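Local coordinates for protein transcription termination factor FttA (PDB 2XR1) that probably terminates transcription across the genome by cleaving nascent RNA where it leaves RNA polymerase, using two zinc ions for its nuclease activity, at residues 603-608 with 615-620; 381-386 with 576-581. All blocks are in the same frame, centred on the assembly; numbering follows the deposited sequence.

Contact 1: residues 603-608 with 615-620; sequences VFTEHG and DLASSV. With ZN (zinc ion), chain F.
Asp615 O, gripped by both N and OG of Ser619, sits in the helical turn that sets Leu616 and Ala617 against Thr605. The two donors come from opposite faces of the carbonyl plane; the OG, 2.9 Å from Asp615 O, lies 36° out of that plane. Serine suits this flank, which faces helix 586-594, because its hydroxyl can fold back on the helix and also meet Arg586. The contact is the strand-helix half of a beta-alpha-beta crossover: strand 602-606 leads into helix 610-624, which runs back before strand 627-630 joins the same sheet in parallel. The axes of the short segments 603-606 and 615-620 lie antiparallel (162°) and approach to 8.2 Å. Thr605 is central to the interface. With chi1 at 60°, its hydroxyl lies between the backbone N and the carbonyl carbon, from where OG1 can bond to Cys613 O earlier in the helix, while the same OG1 is 3.8 Å from Ala617 CB. Alanine's short side chain suits so close an approach of helix to strand. The methyl branch of Thr605 takes the apolar task: its CG2 meets Leu616 CD2 at 4.1 Å, the two side chains meeting at a slant. At the start of the strand segment, Val603 CG1 and Val620 CG1 complete the hydrophobic row at 4.4 Å, beta-branched residues that fill the layer on this face of the sheet; Phe604 points to the other face. Beyond the strand the chain turns at His607, whose ring joins Asp249, His250 and Asp355 around one zinc, with NE2 2.2 Å from the metal.

Contact 2: residues 381-386 with 576-581; sequences ATYGNA and VVDGFS
Hydrogen bonding centres on the phenol of Tyr383, which reaches from one loop to the carboxylate of Asp578 on the other. Tyr383 OH donates to Asp578 OD1 over 2.7 Å, and OD1 accepts with its syn lone pair, the one on the side of the second oxygen. Ser581 OG adds a weak bond to Tyr383 OH at 3.4 Å, and the backbone N of Tyr539 also donates to this hydroxyl. A tyrosine suits the place, being long enough to span the gap and able both to give and to accept. The Ser581 hydroxyl is further engaged by His583 N.

Van der Waals contact follows the same line. Asp578 OD2 lies at the ring edge, in its plane, 3.4 Å from Tyr383 CE2, although carboxylate and ring planes are turned 46° apart. Asp578 CG stands anti to its own N (chi1 -168°), which extends the carboxylate toward the incoming phenol.

Backbone turns present both partners: a type I turn from Ala381 to Gly384 carries the tyrosine, and an inverse gamma turn centred on Asp578, with Gly579 N bonded to Val577 O, carries the acid. Joining these loops bridges the metallo-beta-lactamase and beta-CASP parts beside the zinc-bearing cleft, the active-site location of beta-CASP nucleases.

How the contacts relate
From the N terminus, strand 376-380 runs into the first half of contact 2. The chain then passes through the parallel-sheet beta-CASP region and returns at 576-581, so contact 2 closes a loop of 189 residues. Only afterwards does helix 586-594 lead to strand 602-606 and contact 1, which closes a loop of six residues; the two are in series, neither nested nor crossed. They nevertheless meet, because strands 376-380 and 602-606 are parallel neighbours in one sheet. His607 ND1 lies 2.9 Å from Thr382 OG1, probably a hydrogen bond that orients the zinc-binding ring, and Asp615 OD2 probably accepts from Ala386 N.

Contact 1: residues 603-608 with 615-620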
ATOM      1  N   VAL B 603      18.849  -3.923  -2.267  1.00 28.53           N
ATOM      2  CA  VAL B 603      18.644  -2.855  -3.202  1.00 27.12           C
ATOM      3  C   VAL B 603      17.430  -3.062  -4.088  1.00 27.53           C
ATOM      4  O   VAL B 603      17.046  -4.181  -4.373  1.00 29.50           O
ATOM      5  CB  VAL B 603      19.899  -2.412  -3.973  1.00 26.80           C
ATOM      6  CG1 VAL B 603      21.203  -3.120  -3.487  1.00 27.43           C
ATOM      7  CG2 VAL B 603      19.668  -2.434  -5.391  1.00 24.86           C
ATOM      8  N   PHE B 604      16.773  -1.970  -4.441  1.00 26.16           N
ATOM      9  CA  PHE B 604      15.611  -1.989  -5.259  1.00 26.63           C
ATOM     10  C   PHE B 604      15.882  -1.104  -6.437  1.00 26.79           C
ATOM     11  O   PHE B 604      16.657  -0.151  -6.322  1.00 27.23           O
ATOM     12  CB  PHE B 604      14.432  -1.451  -4.479  1.00 26.44           C
ATOM     13  CG  PHE B 604      13.997  -2.354  -3.399  1.00 28.19           C
ATOM     14  CD1 PHE B 604      13.187  -3.440  -3.674  1.00 29.66           C
ATOM     15  CD2 PHE B 604      14.454  -2.191  -2.113  1.00 27.80           C
ATOM     16  CE1 PHE B 604      12.799  -4.292  -2.653  1.00 29.47           C
ATOM     17  CE2 PHE B 604      14.072  -3.035  -1.135  1.00 27.29           C
ATOM     18  CZ  PHE B 604      13.242  -4.074  -1.408  1.00 29.17           C
ATOM     19  N   THR B 605      15.277  -1.389  -7.578  1.00 27.58           N
ATOM     20  CA  THR B 605      15.582  -0.593  -8.755  1.00 27.61           C
ATOM     21  C   THR B 605      14.328   0.055  -9.355  1.00 27.60           C
ATOM     22  O   THR B 605      13.261  -0.428  -9.205  1.00 29.28           O
ATOM     23  CB  THR B 605      16.338  -1.436  -9.783  1.00 27.82           C
ATOM     24  OG1 THR B 605      15.530  -2.546 -10.164  1.00 28.88           O
ATOM     25  CG2 THR B 605      17.631  -1.927  -9.206  1.00 27.22           C
ATOM     26  N   GLU B 606      14.507   1.159 -10.028  1.00 27.74           N
ATOM     27  CA  GLU B 606      13.445   1.975 -10.543  1.00 28.85           C
ATOM     28  C   GLU B 606      14.010   2.896 -11.618  1.00 28.04           C
ATOM     29  O   GLU B 606      15.190   2.833 -11.919  1.00 28.21           O
ATOM     30  CB  GLU B 606      12.770   2.788  -9.426  1.00 28.89           C
ATOM     31  CG  GLU B 606      13.687   3.492  -8.458  1.00 32.50           C
ATOM     32  CD  GLU B 606      13.957   4.993  -8.741  1.00 37.29           C
ATOM     33  OE1 GLU B 606      13.088   5.741  -9.288  1.00 39.56           O
ATOM     34  OE2 GLU B 606      15.068   5.457  -8.341  1.00 41.82           O
ATOM     35  N   HIS B 607      13.156   3.701 -12.246  1.00 27.93           N
ATOM     36  CA  HIS B 607      13.612   4.709 -13.226  1.00 27.46           C
ATOM     37  C   HIS B 607      14.449   4.066 -14.334  1.00 28.48           C
ATOM     38  O   HIS B 607      15.611   4.373 -14.522  1.00 27.93           O
ATOM     39  CB  HIS B 607      14.369   5.786 -12.515  1.00 25.52           C
ATOM     40  CG  HIS B 607      14.535   7.039 -13.292  1.00 24.79           C
ATOM     41  ND1 HIS B 607      15.432   7.151 -14.322  1.00 25.97           N
ATOM     42  CD2 HIS B 607      14.003   8.274 -13.119  1.00 24.44           C
ATOM     43  CE1 HIS B 607      15.415   8.390 -14.784  1.00 26.15           C
ATOM     44  NE2 HIS B 607      14.561   9.093 -14.068  1.00 25.14           N
ATOM     45  N   GLY B 608      13.811   3.153 -15.054  1.00 29.93           N
ATOM     46  CA  GLY B 608      14.370   2.570 -16.255  1.00 31.47           C
ATOM     47  C   GLY B 608      13.238   1.907 -16.993  1.00 33.76           C
ATOM     48  O   GLY B 608      12.168   1.732 -16.429  1.00 34.13           O
ATOM     49  N   ASP B 615      17.045  -6.243 -15.290  1.00 35.48           N
ATOM     50  CA  ASP B 615      18.415  -6.654 -15.618  1.00 36.99           C
ATOM     51  C   ASP B 615      19.400  -6.173 -14.556  1.00 35.25           C
ATOM     52  O   ASP B 615      20.212  -6.925 -14.051  1.00 36.27           O
ATOM     53  CB  ASP B 615      18.838  -6.052 -16.962  1.00 37.72           C
ATOM     54  CG  ASP B 615      20.023  -6.781 -17.611  1.00 45.69           C
ATOM     55  OD1 ASP B 615      20.963  -7.280 -16.891  1.00 51.25           O
ATOM     56  OD2 ASP B 615      20.003  -6.833 -18.887  1.00 54.68           O
ATOM     57  N   LEU B 616      19.324  -4.904 -14.218  1.00 33.20           N
ATOM     58  CA  LEU B 616      20.187  -4.382 -13.208  1.00 32.52           C
ATOM     59  C   LEU B 616      19.963  -5.097 -11.869  1.00 32.56           C
ATOM     60  O   LEU B 616      20.925  -5.452 -11.186  1.00 33.38           O
ATOM     61  CB  LEU B 616      19.998  -2.865 -13.071  1.00 30.59           C
ATOM     62  CG  LEU B 616      20.956  -2.212 -12.093  1.00 29.92           C
ATOM     63  CD1 LEU B 616      22.391  -2.334 -12.581  1.00 31.37           C
ATOM     64  CD2 LEU B 616      20.586  -0.767 -11.840  1.00 27.12           C
ATOM     65  N   ALA B 617      18.709  -5.308 -11.481  1.00 32.38           N
ATOM     66  CA  ALA B 617      18.448  -5.938 -10.191  1.00 32.80           C
ATOM     67  C   ALA B 617      19.147  -7.291 -10.109  1.00 34.23           C
ATOM     68  O   ALA B 617      19.959  -7.494  -9.221  1.00 34.36           O
ATOM     69  CB  ALA B 617      16.979  -6.075  -9.901  1.00 31.97           C
ATOM     70  N   SER B 618      18.850  -8.194 -11.050  1.00 35.75           N
ATOM     71  CA  SER B 618      19.376  -9.548 -10.989  1.00 37.59           C
ATOM     72  C   SER B 618      20.866  -9.547 -11.188  1.00 38.14           C
ATOM     73  O   SER B 618      21.539 -10.399 -10.629  1.00 39.99           O
ATOM     74  CB  SER B 618      18.699 -10.502 -11.974  1.00 38.91           C
ATOM     75  OG  SER B 618      18.785 -10.059 -13.280  1.00 39.86           O
ATOM     76  N   SER B 619      21.396  -8.578 -11.923  1.00 36.94           N
ATOM     77  CA  SER B 619      22.850  -8.460 -11.997  1.00 37.58           C
ATOM     78  C   SER B 619      23.483  -8.204 -10.627  1.00 37.75           C
ATOM     79  O   SER B 619      24.481  -8.859 -10.291  1.00 39.73           O
ATOM     80  CB  SER B 619      23.266  -7.437 -13.029  1.00 36.23           C
ATOM     81  OG  SER B 619      22.914  -7.961 -14.290  1.00 35.98           O
ATOM     82  N   VAL B 620      22.889  -7.309  -9.832  1.00 36.01           N
ATOM     83  CA  VAL B 620      23.418  -7.002  -8.524  1.00 36.05           C
ATOM     84  C   VAL B 620      23.292  -8.189  -7.583  1.00 37.82           C
ATOM     85  O   VAL B 620      24.227  -8.507  -6.847  1.00 39.40           O
ATOM     86  CB  VAL B 620      22.748  -5.758  -7.884  1.00 34.71           C
ATOM     87  CG1 VAL B 620      23.250  -5.574  -6.468  1.00 34.91           C
ATOM     88  CG2 VAL B 620      23.035  -4.531  -8.664  1.00 32.85           C
TER
HETATM   89 ZN    ZN F1639      14.660  11.257 -14.029  1.00 35.44          ZN

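Contact 2: residues 381-386 with 576-581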
ATOM      1  N   ALA B 381      17.884   3.103 -12.512  1.00 25.63           N
ATOM      2  CA  ALA B 381      18.357   2.048 -13.399  1.00 25.97           C
ATOM      3  C   ALA B 381      18.303   2.427 -14.895  1.00 25.58           C
ATOM      4  O   ALA B 381      18.097   1.576 -15.710  1.00 26.06           O
ATOM      5  CB  ALA B 381      17.569   0.744 -13.130  1.00 25.82           C
ATOM      6  N   THR B 382      18.499   3.695 -15.239  1.00 24.89           N
ATOM      7  CA  THR B 382      18.239   4.205 -16.608  1.00 25.77           C
ATOM      8  C   THR B 382      19.100   3.522 -17.619  1.00 27.87           C
ATOM      9  O   THR B 382      18.617   3.093 -18.659  1.00 29.38           O
ATOM     10  CB  THR B 382      18.486   5.699 -16.750  1.00 25.25           C
ATOM     11  OG1 THR B 382      17.851   6.376 -15.679  1.00 23.21           O
ATOM     12  CG2 THR B 382      17.928   6.225 -18.064  1.00 26.08           C
ATOM     13  N   TYR B 383      20.382   3.386 -17.302  1.00 28.11           N
ATOM     14  CA  TYR B 383      21.275   2.605 -18.133  1.00 29.97           C
ATOM     15  C   TYR B 383      21.513   1.215 -17.523  1.00 30.59           C
ATOM     16  O   TYR B 383      22.622   0.658 -17.553  1.00 32.18           O
ATOM     17  CB  TYR B 383      22.577   3.370 -18.347  1.00 30.22           C
ATOM     18  CG  TYR B 383      22.426   4.561 -19.287  1.00 29.66           C
ATOM     19  CD1 TYR B 383      21.779   5.700 -18.885  1.00 28.69           C
ATOM     20  CD2 TYR B 383      22.927   4.529 -20.554  1.00 29.70           C
ATOM     21  CE1 TYR B 383      21.626   6.772 -19.716  1.00 28.03           C
ATOM     22  CE2 TYR B 383      22.782   5.599 -21.394  1.00 31.72           C
ATOM     23  CZ  TYR B 383      22.130   6.720 -20.972  1.00 29.13           C
ATOM     24  OH  TYR B 383      22.017   7.779 -21.821  1.00 26.32           O
ATOM     25  N   GLY B 384      20.459   0.620 -17.023  1.00 30.14           N
ATOM     26  CA  GLY B 384      20.601  -0.574 -16.236  1.00 31.16           C
ATOM     27  C   GLY B 384      20.760  -1.846 -17.040  1.00 33.78           C
ATOM     28  O   GLY B 384      21.106  -2.870 -16.488  1.00 33.57           O
ATOM     29  N   ASN B 385      20.480  -1.776 -18.335  1.00 36.08           N
ATOM     30  CA  ASN B 385      20.626  -2.916 -19.202  1.00 39.18           C
ATOM     31  C   ASN B 385      22.066  -3.449 -19.284  1.00 40.68           C
ATOM     32  O   ASN B 385      23.018  -2.685 -19.301  1.00 40.50           O
ATOM     33  CB  ASN B 385      20.135  -2.538 -20.594  1.00 41.25           C
ATOM     34  CG  ASN B 385      18.664  -2.860 -20.804  1.00 42.99           C
ATOM     35  OD1 ASN B 385      18.278  -4.042 -20.834  1.00 49.59           O
ATOM     36  ND2 ASN B 385      17.844  -1.834 -20.982  1.00 41.11           N
ATOM     37  N   ALA B 386      22.228  -4.765 -19.364  1.00 42.84           N
ATOM     38  CA  ALA B 386      23.571  -5.387 -19.508  1.00 44.51           C
ATOM     39  C   ALA B 386      24.436  -4.655 -20.535  1.00 45.51           C
ATOM     40  O   ALA B 386      25.641  -4.585 -20.421  1.00 46.45           O
ATOM     41  CB  ALA B 386      23.422  -6.880 -19.878  1.00 45.70           C
ATOM     42  N   VAL B 576      24.229   9.830 -32.874  1.00 46.27           N
ATOM     43  CA  VAL B 576      23.959   9.609 -31.470  1.00 44.21           C
ATOM     44  C   VAL B 576      25.290   9.689 -30.733  1.00 43.67           C
ATOM     45  O   VAL B 576      26.201   8.912 -31.006  1.00 44.91           O
ATOM     46  CB  VAL B 576      23.306   8.220 -31.262  1.00 43.73           C
ATOM     47  CG1 VAL B 576      23.066   7.968 -29.804  1.00 41.47           C
ATOM     48  CG2 VAL B 576      21.994   8.119 -32.035  1.00 43.54           C
ATOM     49  N   VAL B 577      25.425  10.645 -29.829  1.00 42.74           N
ATOM     50  CA  VAL B 577      26.648  10.799 -29.044  1.00 42.14           C
ATOM     51  C   VAL B 577      26.204  10.760 -27.604  1.00 40.96           C
ATOM     52  O   VAL B 577      26.020  11.784 -26.951  1.00 40.43           O
ATOM     53  CB  VAL B 577      27.361  12.111 -29.371  1.00 42.78           C
ATOM     54  CG1 VAL B 577      28.667  12.217 -28.613  1.00 41.46           C
ATOM     55  CG2 VAL B 577      27.576  12.225 -30.871  1.00 44.35           C
ATOM     56  N   ASP B 578      25.989   9.561 -27.109  1.00 41.38           N
ATOM     57  CA  ASP B 578      25.283   9.389 -25.852  1.00 40.59           C
ATOM     58  C   ASP B 578      26.328   9.529 -24.765  1.00 39.85           C
ATOM     59  O   ASP B 578      26.739   8.542 -24.156  1.00 40.10           O
ATOM     60  CB  ASP B 578      24.587   8.015 -25.818  1.00 40.56           C
ATOM     61  CG  ASP B 578      23.590   7.860 -24.661  1.00 41.77           C
ATOM     62  OD1 ASP B 578      23.383   8.806 -23.881  1.00 41.65           O
ATOM     63  OD2 ASP B 578      22.970   6.759 -24.548  1.00 47.29           O
ATOM     64  N   GLY B 579      26.769  10.755 -24.527  1.00 39.32           N
ATOM     65  CA  GLY B 579      27.755  10.997 -23.491  1.00 38.38           C
ATOM     66  C   GLY B 579      27.405  12.110 -22.526  1.00 36.96           C
ATOM     67  O   GLY B 579      28.233  12.490 -21.719  1.00 37.06           O
ATOM     68  N   PHE B 580      26.190  12.630 -22.587  1.00 35.87           N
ATOM     69  CA  PHE B 580      25.869  13.806 -21.811  1.00 35.31           C
ATOM     70  C   PHE B 580      24.559  13.697 -21.080  1.00 33.74           C
ATOM     71  O   PHE B 580      23.977  14.710 -20.706  1.00 33.13           O
ATOM     72  CB  PHE B 580      25.850  15.009 -22.733  1.00 36.79           C
ATOM     73  CG  PHE B 580      27.063  15.099 -23.594  1.00 38.66           C
ATOM     74  CD1 PHE B 580      27.154  14.346 -24.746  1.00 40.96           C
ATOM     75  CD2 PHE B 580      28.127  15.901 -23.237  1.00 40.29           C
ATOM     76  CE1 PHE B 580      28.275  14.415 -25.573  1.00 43.37           C
ATOM     77  CE2 PHE B 580      29.247  15.979 -24.038  1.00 42.61           C
ATOM     78  CZ  PHE B 580      29.324  15.225 -25.222  1.00 44.38           C
ATOM     79  N   SER B 581      24.104  12.467 -20.852  1.00 32.44           N
ATOM     80  CA  SER B 581      22.827  12.270 -20.222  1.00 31.27           C
ATOM     81  C   SER B 581      22.865  12.698 -18.786  1.00 29.65           C
ATOM     82  O   SER B 581      21.847  13.020 -18.247  1.00 29.44           O
ATOM     83  CB  SER B 581      22.405  10.800 -20.313  1.00 31.26           C
ATOM     84  OG  SER B 581      23.274   9.975 -19.551  1.00 32.67           O
TER